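Local coordinates for protein putative trimethylamine methyltransferase (Rhizobium meliloti, PDB 4YYC) that probably acts as a methyltransferase of the trimethylamine methyltransferase family, at residues 73-78 and 250-255; 105-110 and 348-353; 292-297 and 313-318; 339-344 and 382-387. One frame throughout, in Å; residues are numbered along the deposited sequence.

Contact 1. Residues 73-78 and 250-255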
loop_
_atom_site.group_PDB
_atom_site.type_symbol
_atom_site.label_atom_id
_atom_site.label_comp_id
_atom_site.label_asym_id
_atom_site.label_seq_id
_atom_site.Cartn_x
_atom_site.Cartn_y
_atom_site.Cartn_z
ATOM N N ILE A 73 3.289 -6.078 36.641
ATOM C CA ILE A 73 3.139 -4.617 36.556
ATOM C C ILE A 73 1.686 -4.240 36.789
ATOM O O ILE A 73 1.414 -3.353 37.591
ATOM C CB ILE A 73 3.639 -4.068 35.203
ATOM C CG1 ILE A 73 5.126 -4.409 35.054
ATOM C CG2 ILE A 73 3.398 -2.569 35.132
ATOM C CD1 ILE A 73 5.692 -4.103 33.688
ATOM N N GLY A 74 0.770 -4.919 36.115
ATOM C CA GLY A 74 -0.645 -4.662 36.271
ATOM C C GLY A 74 -1.136 -3.512 35.414
ATOM O O GLY A 74 -0.384 -2.889 34.678
ATOM N N ILE A 75 -2.427 -3.278 35.505
ATOM C CA ILE A 75 -3.100 -2.220 34.751
ATOM C C ILE A 75 -3.903 -1.385 35.739
ATOM O O ILE A 75 -4.597 -1.927 36.589
ATOM C CB ILE A 75 -4.053 -2.834 33.722
ATOM C CG1 ILE A 75 -3.315 -3.795 32.774
ATOM C CG2 ILE A 75 -4.793 -1.751 32.959
ATOM C CD1 ILE A 75 -2.344 -3.169 31.806
ATOM N N GLU A 76 -3.785 -0.076 35.645
ATOM C CA GLU A 76 -4.596 0.811 36.499
ATOM C C GLU A 76 -6.042 0.891 36.016
ATOM O O GLU A 76 -6.290 1.086 34.834
ATOM C CB GLU A 76 -4.015 2.219 36.496
ATOM C CG GLU A 76 -2.591 2.314 37.035
ATOM C CD GLU A 76 -2.554 2.729 38.485
ATOM O OE1 GLU A 76 -3.077 3.815 38.811
ATOM O OE2 GLU A 76 -2.027 1.962 39.324
ATOM N N PHE A 77 -6.997 0.756 36.944
ATOM C CA PHE A 77 -8.388 1.022 36.686
ATOM C C PHE A 77 -8.679 2.167 37.618
ATOM O O PHE A 77 -8.841 1.968 38.816
ATOM C CB PHE A 77 -9.245 -0.223 36.949
ATOM C CG PHE A 77 -9.216 -1.211 35.808
ATOM C CD1 PHE A 77 -8.071 -1.956 35.524
ATOM C CD2 PHE A 77 -10.318 -1.350 34.973
ATOM C CE1 PHE A 77 -8.045 -2.799 34.424
ATOM C CE2 PHE A 77 -10.293 -2.199 33.878
ATOM C CZ PHE A 77 -9.157 -2.910 33.593
ATOM N N ARG A 78 -8.701 3.391 37.087
ATOM C CA ARG A 78 -8.712 4.581 37.952
ATOM C C ARG A 78 -10.079 5.187 38.187
ATOM O O ARG A 78 -10.890 5.234 37.296
ATOM C CB ARG A 78 -7.795 5.639 37.382
ATOM C CG ARG A 78 -6.371 5.176 37.385
ATOM C CD ARG A 78 -5.422 6.260 36.913
ATOM N NE ARG A 78 -4.020 5.874 37.119
ATOM C CZ ARG A 78 -2.986 6.598 36.673
ATOM N NH1 ARG A 78 -3.195 7.710 35.978
ATOM N NH2 ARG A 78 -1.738 6.193 36.893
HETATM N N MSE A 250 -1.206 1.565 29.951
HETATM C CA MSE A 250 -1.655 0.638 31.003
HETATM C C MSE A 250 -2.565 1.323 32.018
HETATM O O MSE A 250 -2.528 1.001 33.199
HETATM C CB MSE A 250 -0.403 -0.041 31.626
HETATM C CG MSE A 250 0.345 -0.889 30.566
HETATM SE SE MSE A 250 2.006 -1.608 31.357
HETATM C CE MSE A 250 3.159 -0.002 31.174
ATOM N N VAL A 251 -3.408 2.241 31.556
ATOM C CA VAL A 251 -4.405 2.876 32.430
ATOM C C VAL A 251 -5.725 2.860 31.702
ATOM O O VAL A 251 -5.773 3.239 30.518
ATOM C CB VAL A 251 -4.032 4.353 32.740
ATOM C CG1 VAL A 251 -5.167 5.087 33.459
ATOM C CG2 VAL A 251 -2.758 4.422 33.580
ATOM N N PHE A 252 -6.799 2.517 32.436
ATOM C CA PHE A 252 -8.174 2.853 32.015
ATOM C C PHE A 252 -8.734 3.860 33.003
ATOM O O PHE A 252 -8.662 3.643 34.181
ATOM C CB PHE A 252 -9.068 1.600 31.960
ATOM C CG PHE A 252 -8.766 0.714 30.776
ATOM C CD1 PHE A 252 -9.335 0.961 29.542
ATOM C CD2 PHE A 252 -7.882 -0.349 30.915
ATOM C CE1 PHE A 252 -9.033 0.172 28.444
ATOM C CE2 PHE A 252 -7.569 -1.160 29.816
ATOM C CZ PHE A 252 -8.132 -0.901 28.595
ATOM N N ASP A 253 -9.274 4.936 32.457
ATOM C CA ASP A 253 -9.836 6.008 33.250
ATOM C C ASP A 253 -11.344 5.928 33.406
ATOM O O ASP A 253 -12.059 5.234 32.685
ATOM C CB ASP A 253 -9.443 7.343 32.622
ATOM C CG ASP A 253 -8.031 7.759 32.966
ATOM O OD1 ASP A 253 -7.663 7.684 34.170
ATOM O OD2 ASP A 253 -7.311 8.188 32.031
ATOM N N GLU A 254 -11.807 6.665 34.405
ATOM C CA GLU A 254 -13.196 6.696 34.796
ATOM C C GLU A 254 -14.211 6.882 33.656
ATOM O O GLU A 254 -15.229 6.198 33.598
ATOM C CB GLU A 254 -13.332 7.840 35.812
ATOM C CG GLU A 254 -14.693 8.073 36.397
ATOM C CD GLU A 254 -14.663 9.135 37.479
ATOM O OE1 GLU A 254 -13.814 10.053 37.437
ATOM O OE2 GLU A 254 -15.501 9.031 38.388
ATOM N N THR A 255 -13.985 7.849 32.796
ATOM C CA THR A 255 -14.961 8.130 31.742
ATOM C C THR A 255 -15.122 6.966 30.796
ATOM O O THR A 255 -16.245 6.563 30.463
ATOM C CB THR A 255 -14.587 9.390 30.968
ATOM O OG1 THR A 255 -14.557 10.449 31.918
ATOM C CG2 THR A 255 -15.654 9.692 29.899
HETATM O O HOH W 1 -5.410 8.981 34.945
#
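A short parallel beta ladder joins strand 75-77 to strand 251-252, with Glu76 level with Val251 and Phe77 level with Phe252. Glu76 N gives a hydrogen bond to Met250 O (3.0 Å). Glu76 O takes one from Phe252 N (2.8 Å), and Arg78 N closes the ladder on Phe252 O (2.9 Å). The last two bonds are almost straight.

On one face of the sheet, Arg78 reaches across Val251. Its chain is extended from CG to NE, and this lays the guanidinium over the valine, with Val251 CG2 3.8 Å from Arg78 CZ. In the guanidinium plane, Arg78 NE binds Glu76 OE1 at 2.8 Å, on the anti lone pair, as part of a salt bridge. Glu76 OE2 makes a salt bridge with Arg98. Arg78 NH1 and Asp253 OD1 share a water. A leucine in place of Arg78 would probably leave Glu76 OE1 without its charged mate and the water without its donor.

The other face is apolar. Phe77 and Phe252 lie side by side with their planes 33° apart, and Phe77 CZ meets Phe252 CD2 at 3.9 Å. Ile75 CD1 packs on Met250 CB (3.7 Å), Met250 being a selenomethionine. Strand 98-100 pairs with the far side of strand 75-77. This is parallel strand pairing, with 251-252 as the outermost strand of a four-stranded mixed sheet within the chain.

Contact 2. Residues 105-110 and 348-353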
loop_
_atom_site.group_PDB
_atom_site.type_symbol
_atom_site.label_atom_id
_atom_site.label_comp_id
_atom_site.label_asym_id
_atom_site.label_seq_id
_atom_site.Cartn_x
_atom_site.Cartn_y
_atom_site.Cartn_z
ATOM N N LEU A 105 -6.009 -15.350 33.327
ATOM C CA LEU A 105 -7.337 -14.972 33.798
ATOM C C LEU A 105 -8.115 -14.218 32.744
ATOM O O LEU A 105 -9.272 -14.533 32.457
ATOM C CB LEU A 105 -7.263 -14.130 35.097
ATOM C CG LEU A 105 -8.593 -13.624 35.674
ATOM C CD1 LEU A 105 -9.548 -14.768 35.917
ATOM C CD2 LEU A 105 -8.395 -12.770 36.925
ATOM N N CYS A 106 -7.494 -13.200 32.189
ATOM C CA CYS A 106 -8.183 -12.381 31.172
ATOM C C CYS A 106 -8.579 -13.198 29.960
ATOM O O CYS A 106 -9.695 -13.131 29.492
ATOM C CB CYS A 106 -7.327 -11.184 30.749
ATOM S SG CYS A 106 -7.082 -9.964 32.068
ATOM N N ARG A 107 -7.668 -14.037 29.497
ATOM C CA ARG A 107 -7.965 -14.871 28.356
ATOM C C ARG A 107 -9.137 -15.836 28.641
ATOM O O ARG A 107 -10.011 -16.034 27.799
ATOM C CB ARG A 107 -6.661 -15.565 27.914
ATOM C CG ARG A 107 -6.645 -16.120 26.552
ATOM C CD ARG A 107 -5.239 -16.604 26.185
ATOM N NE ARG A 107 -4.255 -15.535 25.900
ATOM C CZ ARG A 107 -4.047 -14.967 24.709
ATOM N NH1 ARG A 107 -4.755 -15.325 23.646
ATOM N NH2 ARG A 107 -3.103 -14.045 24.579
ATOM N N GLU A 108 -9.172 -16.432 29.835
ATOM C CA GLU A 108 -10.294 -17.285 30.234
ATOM C C GLU A 108 -11.609 -16.535 30.300
ATOM O O GLU A 108 -12.626 -17.015 29.818
ATOM C CB GLU A 108 -10.005 -17.951 31.592
ATOM C CG GLU A 108 -11.002 -19.039 32.021
ATOM C CD GLU A 108 -10.931 -20.335 31.193
ATOM O OE1 GLU A 108 -10.016 -20.492 30.327
ATOM O OE2 GLU A 108 -11.795 -21.233 31.409
ATOM N N LEU A 109 -11.588 -15.339 30.890
ATOM C CA LEU A 109 -12.797 -14.515 30.964
ATOM C C LEU A 109 -13.314 -14.173 29.588
ATOM O O LEU A 109 -14.502 -14.048 29.385
ATOM C CB LEU A 109 -12.532 -13.249 31.752
ATOM C CG LEU A 109 -12.359 -13.422 33.275
ATOM C CD1 LEU A 109 -11.754 -12.177 33.916
ATOM C CD2 LEU A 109 -13.672 -13.826 33.923
ATOM N N LEU A 110 -12.405 -14.020 28.628
ATOM C CA LEU A 110 -12.800 -13.666 27.263
ATOM C C LEU A 110 -13.377 -14.816 26.463
ATOM O O LEU A 110 -13.880 -14.597 25.363
ATOM C CB LEU A 110 -11.609 -13.067 26.524
ATOM C CG LEU A 110 -11.450 -11.588 26.911
ATOM C CD1 LEU A 110 -10.092 -11.049 26.486
ATOM C CD2 LEU A 110 -12.560 -10.725 26.335
ATOM N N ARG A 348 -6.723 -12.497 16.339
ATOM C CA ARG A 348 -7.364 -13.729 15.814
ATOM C C ARG A 348 -7.146 -14.855 16.800
ATOM O O ARG A 348 -8.050 -15.659 17.051
ATOM C CB ARG A 348 -6.842 -14.091 14.424
ATOM C CG ARG A 348 -7.404 -13.210 13.292
ATOM C CD ARG A 348 -6.967 -13.716 11.927
ATOM N NE ARG A 348 -5.560 -13.468 11.618
ATOM C CZ ARG A 348 -5.061 -12.332 11.141
ATOM N NH1 ARG A 348 -5.825 -11.286 10.893
ATOM N NH2 ARG A 348 -3.751 -12.255 10.910
ATOM N N ARG A 349 -5.955 -14.918 17.394
ATOM C CA ARG A 349 -5.643 -15.972 18.356
ATOM C C ARG A 349 -6.383 -15.787 19.667
ATOM O O ARG A 349 -6.810 -16.797 20.280
ATOM C CB ARG A 349 -4.141 -16.062 18.607
ATOM C CG ARG A 349 -3.345 -16.543 17.401
ATOM C CD ARG A 349 -1.911 -16.136 17.510
ATOM N NE ARG A 349 -1.168 -16.785 18.579
ATOM C CZ ARG A 349 -0.514 -17.945 18.434
ATOM N NH1 ARG A 349 -0.507 -18.607 17.267
ATOM N NH2 ARG A 349 0.165 -18.423 19.450
ATOM N N LEU A 350 -6.640 -14.548 20.052
ATOM C CA LEU A 350 -7.457 -14.241 21.220
ATOM C C LEU A 350 -8.942 -14.527 20.978
ATOM O O LEU A 350 -9.656 -14.896 21.916
ATOM C CB LEU A 350 -7.211 -12.811 21.680
ATOM C CG LEU A 350 -7.930 -12.380 22.950
ATOM C CD1 LEU A 350 -7.694 -13.297 24.137
ATOM C CD2 LEU A 350 -7.474 -10.980 23.285
ATOM N N GLY A 351 -9.406 -14.454 19.747
ATOM C CA GLY A 351 -10.779 -14.678 19.364
ATOM C C GLY A 351 -11.696 -13.472 19.367
ATOM O O GLY A 351 -12.888 -13.628 19.579
ATOM N N LEU A 352 -11.136 -12.271 19.206
ATOM C CA LEU A 352 -11.934 -11.053 19.150
ATOM C C LEU A 352 -11.830 -10.405 17.791
ATOM O O LEU A 352 -10.742 -10.376 17.185
ATOM C CB LEU A 352 -11.460 -10.024 20.193
ATOM C CG LEU A 352 -11.478 -10.491 21.658
ATOM C CD1 LEU A 352 -10.980 -9.372 22.554
ATOM C CD2 LEU A 352 -12.829 -11.003 22.062
ATOM N N PRO A 353 -12.949 -9.844 17.298
ATOM C CA PRO A 353 -12.815 -9.004 16.103
ATOM C C PRO A 353 -11.825 -7.848 16.312
ATOM O O PRO A 353 -11.669 -7.368 17.422
ATOM C CB PRO A 353 -14.240 -8.472 15.872
ATOM C CG PRO A 353 -15.114 -9.347 16.668
ATOM C CD PRO A 353 -14.310 -9.798 17.857
HETATM O O HOH W 2 -6.833 -17.276 23.277
HETATM O O HOH W 3 -11.869 -15.056 23.417
#
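A water joins Arg107 NH1 (2.9 Å) to Arg349 O (3.0 Å), lying in the plane of the Arg107 guanidinium. Here helix 105-109 faces the C-terminal end of helix 334-350, which closes in a Schellman motif with Gly351 as its C-prime residue. In that motif Leu352 N turns back to Ala347 O, and Gly351 N bonds weakly to Arg348 O. A second water lies near both Leu110 O and Leu350 O.

The direct contacts are apolar or nearly so. The Arg107 chain bends at its third torsion (chi3 -74°), which swings the guanidinium over Leu350. Leu350 CD1 lies against one face of that group, 3.6 Å from Arg107 NH1. Leu350 CG stands anti to its own backbone N (chi1 -176°), and this puts CD1 between Arg107 and Leu110, with CD2 turned to Leu110. The charged end of Arg349 turns elsewhere, to Glu63 and Glu56. Leu298 of helix 286-307 also touches Leu350. Deeper in, Leu110 CD1 meets Leu350 CD1 at 4.0 Å, and Leu110 CD2 approaches Leu352 CD2 at 4.3 Å.

Contact 3. Residues 292-297 and 313-318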
loop_
_atom_site.group_PDB
_atom_site.type_symbol
_atom_site.label_atom_id
_atom_site.label_comp_id
_atom_site.label_asym_id
_atom_site.label_seq_id
_atom_site.Cartn_x
_atom_site.Cartn_y
_atom_site.Cartn_z
ATOM N N GLN A 292 2.624 -4.441 25.070
ATOM C CA GLN A 292 1.796 -3.510 25.850
ATOM C C GLN A 292 0.353 -3.473 25.341
ATOM O O GLN A 292 -0.598 -3.465 26.120
ATOM C CB GLN A 292 2.380 -2.120 25.845
ATOM C CG GLN A 292 1.812 -1.239 26.947
ATOM C CD GLN A 292 2.309 0.181 26.741
ATOM O OE1 GLN A 292 3.467 0.448 26.949
ATOM N NE2 GLN A 292 1.435 1.085 26.294
ATOM N N ILE A 293 0.203 -3.426 24.029
ATOM C CA ILE A 293 -1.114 -3.482 23.427
ATOM C C ILE A 293 -1.916 -4.694 23.886
ATOM O O ILE A 293 -3.078 -4.578 24.296
ATOM C CB ILE A 293 -1.030 -3.465 21.882
ATOM C CG1 ILE A 293 -0.661 -2.058 21.415
ATOM C CG2 ILE A 293 -2.353 -3.896 21.271
ATOM C CD1 ILE A 293 -0.204 -2.048 19.954
ATOM N N LEU A 294 -1.290 -5.862 23.832
ATOM C CA LEU A 294 -1.991 -7.085 24.165
ATOM C C LEU A 294 -2.394 -7.070 25.643
ATOM O O LEU A 294 -3.508 -7.487 25.985
ATOM C CB LEU A 294 -1.150 -8.324 23.802
ATOM C CG LEU A 294 -1.773 -9.675 24.147
ATOM C CD1 LEU A 294 -3.129 -9.843 23.465
ATOM C CD2 LEU A 294 -0.799 -10.784 23.731
ATOM N N ALA A 295 -1.514 -6.576 26.518
ATOM C CA ALA A 295 -1.852 -6.469 27.964
ATOM C C ALA A 295 -3.045 -5.548 28.190
ATOM O O ALA A 295 -3.993 -5.909 28.886
ATOM C CB ALA A 295 -0.628 -5.981 28.743
ATOM N N GLU A 296 -3.044 -4.378 27.555
ATOM C CA GLU A 296 -4.132 -3.399 27.708
ATOM C C GLU A 296 -5.447 -3.984 27.184
ATOM O O GLU A 296 -6.467 -3.876 27.844
ATOM C CB GLU A 296 -3.806 -2.091 27.005
ATOM C CG GLU A 296 -2.660 -1.361 27.630
ATOM C CD GLU A 296 -2.320 -0.050 26.973
ATOM O OE1 GLU A 296 -3.058 0.437 26.068
ATOM O OE2 GLU A 296 -1.279 0.545 27.350
ATOM N N VAL A 297 -5.411 -4.622 26.012
ATOM C CA VAL A 297 -6.628 -5.204 25.469
ATOM C C VAL A 297 -7.140 -6.358 26.293
ATOM O O VAL A 297 -8.344 -6.454 26.544
ATOM C CB VAL A 297 -6.469 -5.589 23.961
ATOM C CG1 VAL A 297 -7.666 -6.439 23.519
ATOM C CG2 VAL A 297 -6.255 -4.356 23.105
ATOM N N VAL A 313 -17.235 -7.352 22.125
ATOM C CA VAL A 313 -16.054 -6.551 22.394
ATOM C C VAL A 313 -14.993 -6.794 21.304
ATOM O O VAL A 313 -14.784 -7.929 20.872
ATOM C CB VAL A 313 -15.479 -6.807 23.821
ATOM C CG1 VAL A 313 -15.099 -8.238 24.067
ATOM C CG2 VAL A 313 -14.277 -5.889 24.117
ATOM N N LEU A 314 -14.338 -5.721 20.868
ATOM C CA LEU A 314 -13.300 -5.795 19.861
ATOM C C LEU A 314 -11.920 -5.513 20.453
ATOM O O LEU A 314 -11.786 -4.690 21.373
ATOM C CB LEU A 314 -13.535 -4.779 18.721
ATOM C CG LEU A 314 -14.727 -5.023 17.811
ATOM C CD1 LEU A 314 -16.034 -4.651 18.464
ATOM C CD2 LEU A 314 -14.508 -4.306 16.491
ATOM N N PHE A 315 -10.902 -6.159 19.879
ATOM C CA PHE A 315 -9.505 -5.838 20.088
ATOM C C PHE A 315 -9.192 -4.671 19.134
ATOM O O PHE A 315 -9.130 -4.866 17.906
ATOM C CB PHE A 315 -8.698 -7.107 19.718
ATOM C CG PHE A 315 -7.204 -7.069 19.953
ATOM C CD1 PHE A 315 -6.410 -6.052 19.503
ATOM C CD2 PHE A 315 -6.580 -8.139 20.552
ATOM C CE1 PHE A 315 -5.056 -6.079 19.684
ATOM C CE2 PHE A 315 -5.213 -8.210 20.702
ATOM C CZ PHE A 315 -4.444 -7.165 20.284
ATOM N N GLY A 316 -8.983 -3.491 19.702
ATOM C CA GLY A 316 -8.653 -2.286 18.924
ATOM C C GLY A 316 -7.209 -1.936 19.086
ATOM O O GLY A 316 -6.537 -2.421 19.998
ATOM N N THR A 317 -6.686 -1.143 18.177
ATOM C CA THR A 317 -5.358 -0.597 18.301
ATOM C C THR A 317 -5.392 0.739 17.496
ATOM O O THR A 317 -5.706 0.708 16.318
ATOM C CB THR A 317 -4.314 -1.571 17.701
ATOM O OG1 THR A 317 -4.127 -2.706 18.573
ATOM C CG2 THR A 317 -2.974 -0.929 17.513
ATOM N N PHE A 318 -4.967 1.838 18.115
ATOM C CA PHE A 318 -4.521 3.006 17.374
ATOM C C PHE A 318 -3.025 3.059 17.622
ATOM O O PHE A 318 -2.606 3.190 18.794
ATOM C CB PHE A 318 -5.175 4.289 17.836
ATOM C CG PHE A 318 -4.625 5.480 17.154
ATOM C CD1 PHE A 318 -5.146 5.894 15.962
ATOM C CD2 PHE A 318 -3.522 6.154 17.685
ATOM C CE1 PHE A 318 -4.595 6.984 15.294
ATOM C CE2 PHE A 318 -2.989 7.257 17.026
ATOM C CZ PHE A 318 -3.528 7.652 15.830
#
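Apolar packing on the Phe315 ring dominates where helix 292-297 lies against strand 313-316. The two axes run nearly antiparallel, at 162°, and come within 9.1 Å. Val297 makes a CH-pi contact: its CG1 stands over one face of the ring, 3.9 Å from the centroid of Phe315 and displaced toward the rim. Two other helix residues reach the far end of the ring obliquely. Ile293 CG2 meets Phe315 CE1 at 3.8 Å, and Leu294 CD1 meets Phe315 CE2 at 3.8 Å. Phe315 CG is anti to the backbone N (chi1 -175°), which carries the ring under the helix so that all three aliphatic chains can touch it. An alanine at Phe315 is likely to open a gap beneath Val297, Ile293 and Leu294 and take away the ring face under Val297 CG1.

Polar atoms enter the contact through Thr317 and Gly316. Ile293 CG2 also presses on Thr317 OG1 at 3.4 Å, a van der Waals contact. That hydroxyl gives its proton to Gly316 O (2.8 Å) from above the carbonyl plane. Val297 CG2 lies 3.7 Å from the same Gly316 O.

The pair belongs to a beta-alpha-beta unit of strand 269-277, helix 286-307 and strand 313-322. Pro274 and Ile276 of the first strand touch Val297 and Ile293. Helix 334-350 packs on Phe315 through Ala347 and Leu350, and helix 56-73 meets Leu294.

Contact 4. Residues 339-344 and 382-387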
loop_
_atom_site.group_PDB
_atom_site.type_symbol
_atom_site.label_atom_id
_atom_site.label_comp_id
_atom_site.label_asym_id
_atom_site.label_seq_id
_atom_site.Cartn_x
_atom_site.Cartn_y
_atom_site.Cartn_z
ATOM N N VAL A 339 3.476 -3.334 13.629
ATOM C CA VAL A 339 2.655 -3.456 14.860
ATOM C C VAL A 339 1.234 -3.926 14.502
ATOM O O VAL A 339 0.713 -4.874 15.082
ATOM C CB VAL A 339 2.550 -2.118 15.622
ATOM C CG1 VAL A 339 1.452 -2.121 16.707
ATOM C CG2 VAL A 339 3.897 -1.740 16.235
ATOM N N SER A 340 0.605 -3.271 13.538
ATOM C CA SER A 340 -0.769 -3.606 13.242
ATOM C C SER A 340 -0.955 -4.955 12.587
ATOM O O SER A 340 -1.928 -5.682 12.888
ATOM C CB SER A 340 -1.447 -2.520 12.436
ATOM O OG SER A 340 -1.589 -1.371 13.242
ATOM N N TYR A 341 -0.025 -5.356 11.718
ATOM C CA TYR A 341 -0.102 -6.715 11.165
ATOM C C TYR A 341 0.000 -7.744 12.291
ATOM O O TYR A 341 -0.721 -8.724 12.315
ATOM C CB TYR A 341 1.026 -6.996 10.165
ATOM C CG TYR A 341 0.856 -6.479 8.746
ATOM C CD1 TYR A 341 -0.250 -6.847 7.967
ATOM C CD2 TYR A 341 1.801 -5.642 8.166
ATOM C CE1 TYR A 341 -0.369 -6.438 6.652
ATOM C CE2 TYR A 341 1.647 -5.192 6.861
ATOM C CZ TYR A 341 0.578 -5.603 6.119
ATOM O OH TYR A 341 0.396 -5.170 4.830
ATOM N N GLY A 342 0.940 -7.525 13.205
ATOM C CA GLY A 342 1.162 -8.410 14.312
ATOM C C GLY A 342 -0.023 -8.430 15.271
ATOM O O GLY A 342 -0.449 -9.501 15.766
ATOM N N ALA A 343 -0.570 -7.267 15.526
ATOM C CA ALA A 343 -1.690 -7.168 16.467
ATOM C C ALA A 343 -2.899 -7.941 15.907
ATOM O O ALA A 343 -3.661 -8.596 16.638
ATOM C CB ALA A 343 -2.039 -5.711 16.742
ATOM N N ALA A 344 -3.110 -7.876 14.604
ATOM C CA ALA A 344 -4.191 -8.657 13.984
ATOM C C ALA A 344 -4.035 -10.162 14.206
ATOM O O ALA A 344 -5.017 -10.865 14.495
ATOM C CB ALA A 344 -4.262 -8.363 12.494
ATOM N N LEU A 382 -6.256 -3.651 5.053
ATOM C CA LEU A 382 -6.967 -4.718 4.342
ATOM C C LEU A 382 -6.199 -6.032 4.453
ATOM O O LEU A 382 -6.787 -7.102 4.724
ATOM C CB LEU A 382 -7.122 -4.369 2.875
ATOM C CG LEU A 382 -7.857 -5.441 2.044
ATOM C CD1 LEU A 382 -9.300 -5.480 2.435
ATOM C CD2 LEU A 382 -7.692 -5.203 0.561
ATOM N N LEU A 383 -4.903 -5.995 4.213
ATOM C CA LEU A 383 -4.138 -7.240 4.140
ATOM C C LEU A 383 -3.985 -7.908 5.491
ATOM O O LEU A 383 -3.868 -9.140 5.569
ATOM C CB LEU A 383 -2.764 -6.988 3.503
ATOM C CG LEU A 383 -2.820 -6.513 2.053
ATOM C CD1 LEU A 383 -1.418 -6.348 1.558
ATOM C CD2 LEU A 383 -3.559 -7.474 1.178
ATOM N N ALA A 384 -4.058 -7.122 6.566
ATOM C CA ALA A 384 -4.066 -7.682 7.935
ATOM C C ALA A 384 -5.375 -8.356 8.272
ATOM O O ALA A 384 -5.449 -9.043 9.302
ATOM C CB ALA A 384 -3.786 -6.566 8.946
ATOM N N GLY A 385 -6.428 -8.168 7.472
ATOM C CA GLY A 385 -7.741 -8.749 7.796
ATOM C C GLY A 385 -8.460 -7.959 8.869
ATOM O O GLY A 385 -9.066 -8.536 9.766
ATOM N N THR A 386 -8.403 -6.645 8.803
ATOM C CA THR A 386 -9.011 -5.827 9.852
ATOM C C THR A 386 -10.541 -5.940 9.742
ATOM O O THR A 386 -11.110 -5.755 8.674
ATOM C CB THR A 386 -8.526 -4.364 9.755
ATOM O OG1 THR A 386 -7.107 -4.339 9.780
ATOM C CG2 THR A 386 -9.039 -3.505 10.887
ATOM N N ASN A 387 -11.233 -6.129 10.870
ATOM C CA ASN A 387 -12.678 -6.279 10.861
ATOM C C ASN A 387 -13.413 -4.952 10.911
ATOM O O ASN A 387 -14.436 -4.798 10.263
ATOM C CB ASN A 387 -13.134 -7.143 12.048
ATOM C CG ASN A 387 -12.617 -8.564 11.975
ATOM O OD1 ASN A 387 -11.932 -9.016 12.882
ATOM N ND2 ASN A 387 -12.944 -9.266 10.913
#
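Tyr341 and Ala344 of helix 334-350 meet Leu383 and Ala384 at the end of helix 368-383. Tyr341 CG lies anti to the carbonyl carbon, beside the backbone N (chi1 -81°). This turn sends the ring out along the other segment, side by side with Leu383 and pointing the same way. The second torsion (chi2 -57°) sets the ring so that Leu383 CB lies in its plane, at the edge, 3.9 Å from Tyr341 OH. Tyr341 CE1 is nearly as close to that CB, at 4.0 Å. Leu383 CD1 also comes to 3.9 Å from Tyr341 OH. The other neighbour is Ala384, whose CB approaches Tyr341 CD1 obliquely at 3.7 Å.

One turn further along the helix, Ala344 needs no side-chain torsion to reach Ala384. Its CB touches Ala384 O at 3.5 Å and Ala384 CB at 4.0 Å. Small residues at both positions allow this close approach. Ala384 O is a hydrogen-bond acceptor for Arg348. Just beyond it, Gly385 has positive phi and ends helix 368-383 in a Schellman motif.

Around the contact, Tyr51 meets the Tyr341 ring edge-to-face, and Phe354 of strand 354-355 packs on Ala344. Leu383 of the second subunit touches both Tyr341 and Leu383, which places this helix end at the dimer interface.

Among the four, contact 3 is the one that touches all the others. Its centre is about 11 Å from that of contact 2, 12 Å from contact 4 and 13 Å from contact 1. Helix 286-307 leads to contact 1, where Glu296 probably binds Met250 N. Strand 313-322 leads to contact 2 through Pro353 O and Phe315 N. Helix 334-350 serves both contacts 2 and 4, and Arg348 reaches Ala384 O between them. Along the chain contact 1 closes before contact 3, contact 3 is nested inside contact 2, and contact 4 begins after contact 3. Contacts 1 and 4, about 25 Å apart between centres, both touch the second subunit.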